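Local atomic coordinates of periplasmic sugar-binding protein (Chloroflexus aurantiacus, PDB entry 4RXU), a protein that binds D-glucose in the cleft between its two lobes and probably delivers such sugars to an ABC-type carbohydrate transporter. Residues T302-Q305 / D306-A310. Sequence-based numbering, arbitrary orientation. Where two conformers were deposited one is given.
Sequences TLVQ and DAIKA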
ATOM      1  N   THR A 302      -5.934  -3.322 -13.217  1.00  8.02           N
ATOM      2  CA  THR A 302      -7.167  -2.550 -13.105  1.00  9.38           C
ATOM      3  C   THR A 302      -6.871  -1.090 -12.753  1.00  9.71           C
ATOM      4  O   THR A 302      -7.487  -0.185 -13.297  1.00  9.64           O
ATOM      5  CB  THR A 302      -8.106  -3.142 -12.047  1.00  8.94           C
ATOM      6  OG1 THR A 302      -8.324  -4.529 -12.359  1.00 10.29           O
ATOM      7  CG2 THR A 302      -9.453  -2.408 -11.997  1.00 11.98           C
ATOM      8  N   LEU A 303      -5.929  -0.872 -11.845  1.00  8.86           N
ATOM      9  CA  LEU A 303      -5.603   0.475 -11.405  1.00  8.47           C
ATOM     10  C   LEU A 303      -5.078   1.274 -12.603  1.00  8.72           C
ATOM     11  O   LEU A 303      -5.502   2.413 -12.854  1.00  7.86           O
ATOM     12  CB  LEU A 303      -4.567   0.427 -10.282  1.00  9.25           C
ATOM     13  CG  LEU A 303      -4.543   1.688  -9.402  1.00 10.48           C
ATOM     14  CD1 LEU A 303      -5.722   1.718  -8.446  1.00 10.87           C
ATOM     15  CD2 LEU A 303      -3.240   1.807  -8.629  1.00 12.04           C
ATOM     16  N   VAL A 304      -4.162   0.662 -13.352  1.00  7.01           N
ATOM     17  CA  VAL A 304      -3.586   1.291 -14.517  1.00  7.74           C
ATOM     18  C   VAL A 304      -4.670   1.633 -15.535  1.00  8.30           C
ATOM     19  O   VAL A 304      -4.717   2.750 -16.065  1.00  8.46           O
ATOM     20  CB  VAL A 304      -2.498   0.383 -15.125  1.00  9.95           C
ATOM     21  CG1 VAL A 304      -2.259   0.685 -16.599  1.00 10.59           C
ATOM     22  CG2 VAL A 304      -1.212   0.499 -14.308  1.00  8.36           C
ATOM     23  N   GLN A 305      -5.528   0.664 -15.844  1.00  9.17           N
ATOM     24  CA  GLN A 305      -6.566   0.913 -16.856  1.00 10.27           C
ATOM     25  C   GLN A 305      -7.536   1.992 -16.393  1.00  9.44           C
ATOM     26  O   GLN A 305      -7.961   2.813 -17.184  1.00 10.28           O
ATOM     27  CB  GLN A 305      -7.313  -0.361 -17.250  1.00 13.25           C
ATOM     28  CG  GLN A 305      -7.841  -0.325 -18.688  1.00 20.06           C
ATOM     29  CD  GLN A 305      -6.723  -0.301 -19.726  1.00 25.41           C
ATOM     30  OE1 GLN A 305      -5.716  -1.015 -19.610  1.00 29.13           O
ATOM     31  NE2 GLN A 305      -6.891   0.526 -20.737  1.00 47.08           N
ATOM     32  N   ASP A 306      -7.882   1.983 -15.099  1.00  8.38           N
ATOM     33  CA  ASP A 306      -8.766   3.014 -14.536  1.00  9.69           C
ATOM     34  C   ASP A 306      -8.178   4.398 -14.741  1.00 11.70           C
ATOM     35  O   ASP A 306      -8.866   5.329 -15.127  1.00 10.46           O
ATOM     36  CB  ASP A 306      -9.059   2.755 -13.063  1.00 10.90           C
ATOM     37  CG  ASP A 306     -10.125   1.715 -12.855  1.00 12.68           C
ATOM     38  OD1 ASP A 306     -10.786   1.282 -13.832  1.00 14.08           O
ATOM     39  OD2 ASP A 306     -10.309   1.349 -11.677  1.00 12.12           O
ATOM     40  N   ALA A 307      -6.874   4.505 -14.540  1.00  8.55           N
ATOM     41  CA  ALA A 307      -6.172   5.785 -14.741  1.00  8.30           C
ATOM     42  C   ALA A 307      -6.108   6.197 -16.215  1.00 11.49           C
ATOM     43  O   ALA A 307      -6.287   7.371 -16.557  1.00  9.55           O
ATOM     44  CB  ALA A 307      -4.766   5.717 -14.166  1.00 10.21           C
ATOM     45  N   ILE A 308      -5.814   5.237 -17.072  1.00  9.01           N
ATOM     46  CA  ILE A 308      -5.736   5.530 -18.502  1.00  8.74           C
ATOM     47  C   ILE A 308      -7.130   5.954 -18.983  1.00 10.84           C
ATOM     48  O   ILE A 308      -7.285   6.944 -19.701  1.00 10.58           O
ATOM     49  CB  ILE A 308      -5.187   4.339 -19.308  1.00 10.67           C
ATOM     50  CG1 ILE A 308      -3.718   4.089 -18.952  1.00 13.46           C
ATOM     51  CG2 ILE A 308      -5.350   4.600 -20.816  1.00 12.03           C
ATOM     52  CD1 ILE A 308      -3.181   2.752 -19.439  1.00 16.83           C
ATOM     53  N   LYS A 309      -8.143   5.185 -18.619  1.00 10.93           N
ATOM     54  CA  LYS A 309      -9.515   5.492 -19.031  0.50 11.68           C
ATOM     55  C   LYS A 309      -9.931   6.907 -18.575  1.00 10.94           C
ATOM     56  O   LYS A 309     -10.529   7.691 -19.333  1.00 13.17           O
ATOM     57  CB  LYS A 309     -10.485   4.418 -18.520  0.50 12.63           C
ATOM     58  CG  LYS A 309     -10.355   3.072 -19.234  0.50 17.03           C
ATOM     59  CD  LYS A 309     -11.441   2.069 -18.841  0.50 25.55           C
ATOM     60  CE  LYS A 309     -11.089   1.190 -17.652  0.50 33.50           C
ATOM     61  NZ  LYS A 309     -12.164   0.174 -17.438  0.50 18.19           N
ATOM     62  N   ALA A 310      -9.589   7.266 -17.351  1.00 10.23           N
ATOM     63  CA  ALA A 310      -9.968   8.581 -16.831  1.00 10.89           C
ATOM     64  C   ALA A 310      -9.236   9.659 -17.593  1.00  9.58           C
ATOM     65  O   ALA A 310      -9.839  10.664 -17.966  1.00 10.78           O
ATOM     66  CB  ALA A 310      -9.687   8.686 -15.351  1.00 12.92           C
TER
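Lys309 N and Asp306 N each reach back four residues, the first to Gln305 O at 2.8 Å and the second to Thr302 O, likewise at 2.8 Å; together with Ala307 N to Leu303 O and Ile308 N to Val304 O they give the i to i+4 bonding that defines an alpha-helix, here helix 300-315. The side chains repeat this spacing. Val304 and Ile308 run alongside each other, and their methyls meet, CG1 to CD1, at 3.6 Å; with its CG1 anti to the carbonyl carbon (chi1 -67°), Ile308 sets that atom against Val304 O and carries CD1 to the valine. On the next face, in one of two conformers, Lys309 bends at chi3 (-90°), bringing CE to 3.7 Å from CG of Gln305, the two chains crossing at about a right angle. Thr302 and Asp306 point the same way, with CG2 of the threonine 3.9 Å from OD2 of the aspartate, which also accepts a weak hydrogen bond from Ser338 OG on strand 332-343. An alanine in place of Asp306 would probably leave that serine hydroxyl without its carboxylate partner and the Thr302 methyl without its neighbour. The helix packs on its own lobe of a periplasmic binding protein: Val304 and Ile308 press on helix 44-59, while Leu303 and Ala307 lie against Tyr117 of strand 113-117, the leucine side chain about 7 Å from the bound glucose. The helix is thus amphipathic, with apolar side chains turned to the lobe's interior and the long polar chains of Gln305 and Lys309 on the more exposed flank, where their methylenes touch in that conformer.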